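Local atomic coordinates of sensor protein (Vibrio cholerae, PDB entry 3BY9), a protein that probably autophosphorylates on histidine as a membrane two-component sensor kinase, DctB; this chain is its sensor domain, which binds the C4-dicarboxylate succinate. Residues Arg99-Pro105 with Tyr118-Thr124; Gln127-Ala133 with Ile146-Leu152; Asp170-Phe176 with Ile199-Tyr205. All coordinates share one frame; numbering follows the deposited sequence.

Contact 1. Residues Arg99-Pro105 with Tyr118-Thr124; sequences RNFAWRP and YFALGST. With SIN (succinic acid), chain E.
Residues Arg99-Pro105 and Tyr118-Thr124 stay well apart in backbone, the CA atoms of Pro105 and Tyr118 being 7.3 Å from each other, so side chains and a bound succinate fill the gap. Arg104 does most of the bridging. Its chain bends at chi2 (-71°), which brings the guanidinium beside the end of strand 116-121, where NH2 donates to Leu121 O at 2.8 Å, from above the carbonyl plane. The group is sandwiched: Ala120 CB lies over one face, and Trp103 CH2 sits 3.3 Å above the other, over its centre. Its edge faces the ligand, with NE giving a nearly straight bond to succinate O3 and NH2 another to O4 at 2.9 Å. Ser123 N meets the same O4 head-on (179°), while Thr124 N reaches O2 of the other carboxylate at 3.0 Å. Phe101 lays a ring face against the ligand's methylene C3. Farther along, Pro105 CD makes a CH-pi contact over the Tyr118 ring, 4.1 Å from its centroid, and a water joins Tyr118 OH to Arg104 NH1. With Leu121 O as acceptor and both faces covered, the guanidinium is held in its rotation and presents two N-H groups to one carboxylate, while Thr124 N serves the other.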
# COMPACT_ATOMS: atom_id res chain seq x y z
N ARG A 99 -6.04 19.51 3.15
CA ARG A 99 -4.72 19.13 2.61
C ARG A 99 -4.92 18.77 1.16
O ARG A 99 -5.94 18.16 0.81
CB ARG A 99 -4.18 17.87 3.32
CG ARG A 99 -4.13 17.96 4.82
CD ARG A 99 -3.25 19.08 5.29
NE ARG A 99 -2.81 18.87 6.66
CZ ARG A 99 -1.69 18.23 7.01
NH1 ARG A 99 -0.89 17.73 6.08
NH2 ARG A 99 -1.37 18.11 8.29
N ASN A 100 -3.92 19.09 0.33
CA ASN A 100 -4.02 18.82 -1.11
C ASN A 100 -3.19 17.61 -1.46
O ASN A 100 -2.02 17.51 -1.03
CB ASN A 100 -3.58 20.09 -1.86
CG ASN A 100 -3.72 19.93 -3.36
OD1 ASN A 100 -2.94 19.22 -3.97
ND2 ASN A 100 -4.71 20.60 -3.94
N PHE A 101 -3.77 16.66 -2.23
CA PHE A 101 -3.05 15.43 -2.60
C PHE A 101 -2.94 15.27 -4.13
O PHE A 101 -2.88 14.15 -4.63
CB PHE A 101 -3.77 14.22 -2.01
CG PHE A 101 -3.78 14.25 -0.48
CD1 PHE A 101 -2.59 14.22 0.21
CD2 PHE A 101 -4.97 14.37 0.23
CE1 PHE A 101 -2.56 14.33 1.64
CE2 PHE A 101 -4.96 14.46 1.65
CZ PHE A 101 -3.74 14.45 2.35
N ALA A 102 -2.93 16.40 -4.84
CA ALA A 102 -2.84 16.30 -6.33
C ALA A 102 -1.55 15.64 -6.73
O ALA A 102 -1.44 15.11 -7.82
CB ALA A 102 -2.92 17.70 -6.97
N TRP A 103 -0.55 15.70 -5.84
CA TRP A 103 0.76 15.10 -6.08
C TRP A 103 0.77 13.57 -5.91
O TRP A 103 1.76 12.88 -6.32
CB TRP A 103 1.79 15.76 -5.13
CG TRP A 103 1.45 15.64 -3.67
CD1 TRP A 103 0.63 16.50 -2.93
CD2 TRP A 103 1.85 14.59 -2.76
NE1 TRP A 103 0.51 16.01 -1.63
CE2 TRP A 103 1.24 14.86 -1.51
CE3 TRP A 103 2.66 13.46 -2.89
CZ2 TRP A 103 1.43 14.02 -0.39
CZ3 TRP A 103 2.85 12.62 -1.77
CH2 TRP A 103 2.23 12.92 -0.55
N ARG A 104 -0.31 13.01 -5.37
CA ARG A 104 -0.35 11.56 -5.19
C ARG A 104 -0.85 10.86 -6.44
O ARG A 104 -1.84 11.27 -7.04
CB ARG A 104 -1.30 11.15 -4.07
CG ARG A 104 -0.73 11.27 -2.71
CD ARG A 104 0.36 10.19 -2.43
NE ARG A 104 0.51 9.99 -0.97
CZ ARG A 104 1.62 9.57 -0.37
NH1 ARG A 104 2.70 9.27 -1.08
NH2 ARG A 104 1.67 9.54 0.97
N PRO A 105 -0.23 9.74 -6.80
CA PRO A 105 -0.70 9.03 -8.01
C PRO A 105 -2.16 8.62 -7.96
O PRO A 105 -2.84 8.64 -8.97
CB PRO A 105 0.21 7.81 -8.05
CG PRO A 105 1.54 8.39 -7.56
CD PRO A 105 1.10 9.24 -6.35
N TYR A 118 -3.03 2.26 -4.89
CA TYR A 118 -1.67 2.70 -4.61
C TYR A 118 -1.31 2.33 -3.19
O TYR A 118 -2.19 2.06 -2.40
CB TYR A 118 -1.65 4.24 -4.70
CG TYR A 118 -0.26 4.88 -4.69
CD1 TYR A 118 0.68 4.59 -5.72
CD2 TYR A 118 0.09 5.81 -3.72
CE1 TYR A 118 1.92 5.21 -5.76
CE2 TYR A 118 1.34 6.47 -3.74
CZ TYR A 118 2.23 6.15 -4.77
OH TYR A 118 3.42 6.83 -4.83
N PHE A 119 -0.02 2.28 -2.86
CA PHE A 119 0.34 2.03 -1.44
C PHE A 119 1.40 3.06 -1.11
O PHE A 119 2.15 3.49 -2.00
CB PHE A 119 0.86 0.57 -1.21
CG PHE A 119 1.96 0.16 -2.14
CD1 PHE A 119 3.29 0.46 -1.85
CD2 PHE A 119 1.67 -0.52 -3.32
CE1 PHE A 119 4.33 0.09 -2.74
CE2 PHE A 119 2.70 -0.88 -4.20
CZ PHE A 119 4.02 -0.57 -3.90
N ALA A 120 1.43 3.52 0.14
CA ALA A 120 2.37 4.55 0.50
C ALA A 120 2.43 4.74 1.99
O ALA A 120 1.60 4.21 2.74
CB ALA A 120 1.88 5.89 -0.09
N LEU A 121 3.42 5.56 2.39
CA LEU A 121 3.51 6.01 3.78
C LEU A 121 2.71 7.30 3.82
O LEU A 121 3.01 8.24 3.08
CB LEU A 121 4.98 6.29 4.16
CG LEU A 121 5.13 6.96 5.54
CD1 LEU A 121 4.67 6.03 6.67
CD2 LEU A 121 6.61 7.28 5.78
N GLY A 122 1.64 7.34 4.63
CA GLY A 122 0.76 8.50 4.72
C GLY A 122 1.42 9.79 5.16
O GLY A 122 2.09 9.82 6.19
N SER A 123 1.16 10.86 4.41
CA SER A 123 1.79 12.15 4.68
C SER A 123 1.26 12.92 5.86
O SER A 123 2.00 13.70 6.46
CB SER A 123 1.71 13.04 3.44
OG SER A 123 0.37 13.43 3.23
N THR A 124 -0.01 12.76 6.18
CA THR A 124 -0.57 13.53 7.29
C THR A 124 -0.59 12.65 8.51
O THR A 124 -0.26 13.10 9.63
CB THR A 124 -2.00 13.98 6.96
OG1 THR A 124 -1.98 14.82 5.78
CG2 THR A 124 -2.59 14.77 8.14
C1 SIN E . -2.38 10.12 4.78
O1 SIN E . -2.62 8.92 4.39
O2 SIN E . -1.81 10.36 5.87
C2 SIN E . -2.78 11.32 3.90
C3 SIN E . -3.05 10.90 2.45
C4 SIN E . -1.79 10.60 1.66
O3 SIN E . -1.92 10.23 0.45
O4 SIN E . -0.67 10.68 2.23
O HOH W 1 3.43 9.44 -3.84

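Contact 2. Residues Gln127-Ala133 with Ile146-Leu152; sequences QRGYYYA and IVVKMDL. With SIN (succinic acid), chain E.
Succinate O1 is gripped by two side chains at once, Tyr131 OH at 2.7 Å and Lys149 NZ at 2.8 Å, each donating a hydrogen bond. The two donors start from a non-hydrogen-bonded antiparallel pair and run side by side in the same direction. All four torsions of Lys149 are near 180°, and this fully extended chain carries its methylenes across one face of the Tyr131 ring, with CG 4.0 Å from the centroid in a CH-pi contact. O1 lies in the plane of that ring, at its edge. The ammonium also donates to Gln127 O at 3.0 Å, from above the carbonyl plane, so backbone and ligand together position it. These residues belong to the beta hairpin of strands 128-138 and 141-150, in the five-stranded antiparallel sheet of a PAS-like sensor module. The flanking pairs, Tyr130 with Met150 and Tyr132 with Val148, are hydrogen-bonded, and their side chains lie on the sheet face turned from the ligand. There the selenomethionine Met150 bends at chi3 to rest CE against Tyr130 CB, 3.9 Å away, beside helix 5-27. Where the strands part, Leu152 CD1 packs on Arg128 CB at 3.6 Å, and a water links Arg128 O, Leu152 N and Asp151 OD1, whose partner oxygen OD2 bonds Ser153 OG.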
# COMPACT_ATOMS: atom_id res chain seq x y z
N GLN A 127 1.15 7.00 8.74
CA GLN A 127 0.81 5.59 8.75
C GLN A 127 0.78 4.99 7.36
O GLN A 127 0.23 5.61 6.43
CB GLN A 127 -0.56 5.40 9.40
CG GLN A 127 -0.55 5.66 10.93
CD GLN A 127 0.37 4.68 11.69
OE1 GLN A 127 0.21 3.46 11.59
NE2 GLN A 127 1.32 5.23 12.45
N ARG A 128 1.35 3.79 7.18
CA ARG A 128 1.27 3.19 5.85
C ARG A 128 -0.20 2.82 5.53
O ARG A 128 -0.99 2.54 6.42
CB ARG A 128 2.05 1.86 5.81
CG ARG A 128 3.57 1.99 5.90
CD ARG A 128 4.20 0.59 6.03
NE ARG A 128 3.86 0.00 7.33
CZ ARG A 128 3.77 -1.30 7.58
NH1 ARG A 128 4.00 -2.19 6.62
NH2 ARG A 128 3.38 -1.73 8.78
N GLY A 129 -0.52 2.76 4.24
CA GLY A 129 -1.83 2.34 3.85
C GLY A 129 -1.87 1.82 2.43
O GLY A 129 -0.91 1.99 1.65
N TYR A 130 -2.96 1.13 2.11
CA TYR A 130 -3.20 0.72 0.74
C TYR A 130 -4.40 1.64 0.38
O TYR A 130 -5.41 1.65 1.09
CB TYR A 130 -3.64 -0.73 0.66
CG TYR A 130 -3.48 -1.24 -0.75
CD1 TYR A 130 -2.25 -1.68 -1.20
CD2 TYR A 130 -4.54 -1.17 -1.65
CE1 TYR A 130 -2.04 -2.02 -2.54
CE2 TYR A 130 -4.35 -1.51 -2.99
CZ TYR A 130 -3.12 -1.93 -3.43
OH TYR A 130 -2.93 -2.19 -4.78
N TYR A 131 -4.32 2.31 -0.76
CA TYR A 131 -5.33 3.27 -1.16
C TYR A 131 -6.09 2.86 -2.40
O TYR A 131 -5.47 2.43 -3.38
CB TYR A 131 -4.66 4.63 -1.47
CG TYR A 131 -3.88 5.26 -0.32
CD1 TYR A 131 -4.35 6.37 0.35
CD2 TYR A 131 -2.61 4.77 0.03
CE1 TYR A 131 -3.60 7.00 1.36
CE2 TYR A 131 -1.86 5.41 1.04
CZ TYR A 131 -2.35 6.50 1.69
OH TYR A 131 -1.63 7.09 2.69
N TYR A 132 -7.43 2.98 -2.34
CA TYR A 132 -8.26 2.75 -3.53
C TYR A 132 -8.95 4.09 -3.84
O TYR A 132 -9.51 4.73 -2.93
CB TYR A 132 -9.34 1.71 -3.26
CG TYR A 132 -8.77 0.30 -3.26
CD1 TYR A 132 -8.44 -0.32 -4.46
CD2 TYR A 132 -8.59 -0.38 -2.07
CE1 TYR A 132 -7.93 -1.63 -4.47
CE2 TYR A 132 -8.10 -1.68 -2.05
CZ TYR A 132 -7.78 -2.29 -3.23
OH TYR A 132 -7.35 -3.59 -3.20
N ALA A 133 -8.96 4.50 -5.11
CA ALA A 133 -9.58 5.78 -5.45
C ALA A 133 -10.48 5.61 -6.67
O ALA A 133 -10.30 4.67 -7.48
CB ALA A 133 -8.46 6.82 -5.74
N ILE A 146 -13.00 10.06 -4.77
CA ILE A 146 -13.26 9.51 -3.41
C ILE A 146 -12.18 8.43 -3.18
O ILE A 146 -11.83 7.65 -4.09
CB ILE A 146 -14.71 8.96 -3.34
CG1 ILE A 146 -14.95 8.28 -1.98
CG2 ILE A 146 -14.96 7.89 -4.39
CD1 ILE A 146 -14.90 9.24 -0.79
N VAL A 147 -11.63 8.41 -1.95
CA VAL A 147 -10.51 7.52 -1.61
C VAL A 147 -10.81 6.76 -0.34
O VAL A 147 -11.38 7.31 0.61
CB VAL A 147 -9.24 8.35 -1.31
CG1 VAL A 147 -8.04 7.39 -1.09
CG2 VAL A 147 -8.92 9.31 -2.51
N VAL A 148 -10.45 5.48 -0.33
CA VAL A 148 -10.55 4.70 0.91
C VAL A 148 -9.10 4.24 1.18
O VAL A 148 -8.46 3.70 0.29
CB VAL A 148 -11.43 3.46 0.67
CG1 VAL A 148 -11.27 2.44 1.84
CG2 VAL A 148 -12.91 3.90 0.66
N LYS A 149 -8.61 4.44 2.41
CA LYS A 149 -7.27 4.00 2.80
C LYS A 149 -7.44 2.89 3.83
O LYS A 149 -8.14 3.07 4.82
CB LYS A 149 -6.49 5.16 3.42
CG LYS A 149 -5.11 4.76 3.94
CD LYS A 149 -4.49 5.95 4.71
CE LYS A 149 -3.07 5.54 5.22
NZ LYS A 149 -2.52 6.69 6.05
N MSE A 150 -6.77 1.78 3.55
CA MSE A 150 -6.83 0.58 4.40
C MSE A 150 -5.52 0.43 5.16
O MSE A 150 -4.45 0.55 4.58
CB MSE A 150 -7.04 -0.70 3.52
CG MSE A 150 -7.31 -1.93 4.36
SE MSE A 150 -6.98 -3.53 3.22
CE MSE A 150 -5.02 -3.41 3.20
N ASP A 151 -5.63 0.15 6.46
CA ASP A 151 -4.46 -0.08 7.32
C ASP A 151 -3.95 -1.45 6.88
O ASP A 151 -4.74 -2.30 6.45
CB ASP A 151 -4.95 -0.13 8.78
CG ASP A 151 -3.85 -0.40 9.77
OD1 ASP A 151 -3.04 0.53 10.02
OD2 ASP A 151 -3.81 -1.53 10.32
N LEU A 152 -2.65 -1.67 7.04
CA LEU A 152 -2.02 -2.94 6.61
C LEU A 152 -1.94 -4.03 7.67
O LEU A 152 -1.47 -5.13 7.38
CB LEU A 152 -0.62 -2.67 6.17
CG LEU A 152 -0.57 -1.59 5.09
CD1 LEU A 152 0.87 -1.38 4.69
CD2 LEU A 152 -1.39 -2.01 3.89
C1 SIN E . -2.38 10.12 4.78
O1 SIN E . -2.62 8.92 4.39
O2 SIN E . -1.81 10.36 5.87
C2 SIN E . -2.78 11.32 3.90
C3 SIN E . -3.05 10.90 2.45
C4 SIN E . -1.79 10.60 1.66
O3 SIN E . -1.92 10.23 0.45
O4 SIN E . -0.67 10.68 2.23
O HOH W 2 -0.98 0.43 8.15

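Contact 3. Residues Asp170-Phe176 with Ile199-Tyr205; sequences DDHQVVF and IRQSQQY
Tyr205 and Asp170 approach from opposite directions, and the phenol hydroxyl donates to the carboxylate, OH to OD2 being 2.6 Å. The ring plane is turned 37° from that of the carboxylate, and the hydroxyl comes in on the anti side of OD2, somewhat out of the carboxylate plane. Relative to the tyrosine, OD2 lies in the ring plane, at its edge. Asp170 is placed by its first torsion (70°), which sets CG between the backbone N and the carbonyl carbon and folds the carboxylate back over the following turn. There OD1 accepts from His172 N at 2.8 Å and from Val174 N at 2.9 Å, the two donors reaching it from opposite faces of the carboxylate plane. The first of these bonds closes an Asx turn, superimposed on a type I beta turn from Asp170 to Gln173, so that the whole carboxylate is held by both the turn and the tyrosine.

The two segments join a turn following strand 165-169 of the four-stranded sheet to the end of helix 193-202, where Ser202 OG forms an ST turn with Gln204 N. Around the polar pair the contact is apolar. Phe176 crosses Tyr205 at a slant, its CD1 3.6 Å from Tyr205 CE1 at the tyrosine's ring edge, while Val174 CG1 comes within 3.9 Å of Tyr205 CE2. The other methyl of this valine, CG2, turns to Ile199 CD1, also at 3.9 Å. Ile199 and His172 slide past each other in opposite directions, and Ile199 CG1 lies over a face of the imidazole, 3.9 Å from its centroid.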
# COMPACT_ATOMS: atom_id res chain seq x y z
N ASP A 170 8.44 -3.41 -3.55
CA ASP A 170 7.97 -2.63 -4.70
C ASP A 170 8.98 -2.80 -5.84
O ASP A 170 9.90 -3.63 -5.77
CB ASP A 170 7.80 -1.15 -4.32
CG ASP A 170 9.11 -0.41 -4.07
OD1 ASP A 170 10.22 -0.91 -4.38
OD2 ASP A 170 9.03 0.73 -3.55
N ASP A 171 8.81 -2.01 -6.90
CA ASP A 171 9.72 -2.14 -8.04
C ASP A 171 11.21 -1.86 -7.84
O ASP A 171 12.02 -2.33 -8.66
CB ASP A 171 9.19 -1.32 -9.22
CG ASP A 171 7.90 -1.86 -9.76
OD1 ASP A 171 7.64 -3.08 -9.62
OD2 ASP A 171 7.12 -1.06 -10.33
N HIS A 172 11.58 -1.09 -6.81
CA HIS A 172 13.00 -0.81 -6.48
C HIS A 172 13.47 -1.76 -5.38
O HIS A 172 14.54 -1.56 -4.78
CB HIS A 172 13.17 0.61 -5.94
CG HIS A 172 13.01 1.67 -6.97
ND1 HIS A 172 13.95 1.90 -7.96
CD2 HIS A 172 12.02 2.57 -7.18
CE1 HIS A 172 13.54 2.89 -8.73
NE2 HIS A 172 12.37 3.32 -8.28
N GLN A 173 12.65 -2.78 -5.10
CA GLN A 173 12.89 -3.74 -4.06
C GLN A 173 12.85 -3.11 -2.68
O GLN A 173 13.50 -3.58 -1.74
CB GLN A 173 14.22 -4.53 -4.27
CG GLN A 173 14.45 -5.01 -5.70
CD GLN A 173 13.34 -5.91 -6.26
OE1 GLN A 173 13.31 -6.21 -7.47
NE2 GLN A 173 12.42 -6.33 -5.41
N VAL A 174 12.11 -2.01 -2.54
CA VAL A 174 11.95 -1.48 -1.19
C VAL A 174 10.89 -2.35 -0.46
O VAL A 174 9.82 -2.68 -1.03
CB VAL A 174 11.47 0.00 -1.20
CG1 VAL A 174 11.23 0.50 0.25
CG2 VAL A 174 12.55 0.89 -1.86
N VAL A 175 11.19 -2.71 0.78
CA VAL A 175 10.29 -3.52 1.61
C VAL A 175 9.19 -2.63 2.18
O VAL A 175 9.45 -1.74 2.97
CB VAL A 175 11.10 -4.20 2.75
CG1 VAL A 175 10.16 -4.96 3.67
CG2 VAL A 175 12.10 -5.21 2.12
N PHE A 176 7.94 -2.86 1.71
CA PHE A 176 6.80 -2.06 2.14
C PHE A 176 6.00 -2.77 3.24
O PHE A 176 5.37 -2.09 4.05
CB PHE A 176 5.89 -1.76 0.95
CG PHE A 176 4.71 -0.95 1.31
CD1 PHE A 176 4.89 0.34 1.77
CD2 PHE A 176 3.45 -1.49 1.26
CE1 PHE A 176 3.79 1.12 2.20
CE2 PHE A 176 2.34 -0.74 1.68
CZ PHE A 176 2.52 0.57 2.15
N ILE A 199 13.10 7.65 -5.87
CA ILE A 199 12.17 7.24 -4.81
C ILE A 199 11.80 8.44 -3.98
O ILE A 199 10.63 8.66 -3.67
CB ILE A 199 12.79 6.13 -3.89
CG1 ILE A 199 13.03 4.84 -4.70
CG2 ILE A 199 11.88 5.88 -2.67
CD1 ILE A 199 13.99 3.84 -4.03
N ARG A 200 12.80 9.26 -3.65
CA ARG A 200 12.54 10.43 -2.85
C ARG A 200 11.59 11.39 -3.57
O ARG A 200 10.65 11.91 -2.95
CB ARG A 200 13.86 11.16 -2.52
CG ARG A 200 13.67 12.45 -1.71
CD ARG A 200 13.05 12.16 -0.33
NE ARG A 200 13.79 11.16 0.41
CZ ARG A 200 14.86 11.40 1.17
NH1 ARG A 200 15.33 12.64 1.30
NH2 ARG A 200 15.46 10.39 1.80
N GLN A 201 11.81 11.63 -4.86
CA GLN A 201 10.95 12.53 -5.60
C GLN A 201 9.51 12.05 -5.68
O GLN A 201 8.59 12.88 -5.64
CB GLN A 201 11.50 12.78 -7.02
CG GLN A 201 12.87 13.46 -6.99
CD GLN A 201 12.99 14.57 -5.93
OE1 GLN A 201 14.08 14.79 -5.39
NE2 GLN A 201 11.89 15.26 -5.64
N SER A 202 9.32 10.74 -5.76
CA SER A 202 7.95 10.19 -5.82
C SER A 202 7.16 10.45 -4.57
O SER A 202 5.90 10.51 -4.63
CB SER A 202 7.95 8.68 -6.06
OG SER A 202 8.31 7.95 -4.87
N GLN A 203 7.86 10.61 -3.45
CA GLN A 203 7.25 10.81 -2.14
C GLN A 203 6.38 9.65 -1.67
O GLN A 203 5.65 9.81 -0.68
CB GLN A 203 6.46 12.14 -2.08
CG GLN A 203 7.38 13.40 -2.00
CD GLN A 203 8.08 13.58 -0.65
OE1 GLN A 203 7.45 13.81 0.39
NE2 GLN A 203 9.41 13.50 -0.66
N GLN A 204 6.53 8.51 -2.33
CA GLN A 204 5.78 7.30 -1.96
C GLN A 204 6.07 6.95 -0.51
O GLN A 204 5.16 6.51 0.20
CB GLN A 204 6.15 6.13 -2.85
CG GLN A 204 5.26 4.87 -2.61
CD GLN A 204 5.29 3.94 -3.81
OE1 GLN A 204 6.28 3.94 -4.57
NE2 GLN A 204 4.24 3.14 -3.99
N TYR A 205 7.33 7.15 -0.07
CA TYR A 205 7.71 6.91 1.34
C TYR A 205 8.15 8.25 1.96
O TYR A 205 9.02 8.26 2.85
CB TYR A 205 8.84 5.88 1.44
CG TYR A 205 8.51 4.63 0.67
CD1 TYR A 205 7.39 3.85 1.00
CD2 TYR A 205 9.24 4.27 -0.44
CE1 TYR A 205 7.02 2.76 0.23
CE2 TYR A 205 8.89 3.21 -1.21
CZ TYR A 205 7.76 2.44 -0.87
OH TYR A 205 7.42 1.35 -1.63

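How the contacts relate
Contacts 1 and 2 build a single ligand pocket: contact 1 supplies donors to both carboxylates of the succinate and contact 2 to one of them, their centres about 10 Å apart. Tyr106 and Ser125 complete the site. Neighbouring strands and the loop between them join the two, with Tyr118 O 2.7 Å from Tyr131 N and Gly122 N 2.9 Å from Gln127 O. Contact 3 lies outside the pocket but borders both: its centre is about 13 Å from that of contact 1, where Gln204 NE2 reaches Phe119 O at 2.9 Å, and about 16 Å from that of contact 2, where Arg128 NH1 meets Phe176 O. The segment 199-205 thus borders the edge strand that leads into the ligand-binding loop.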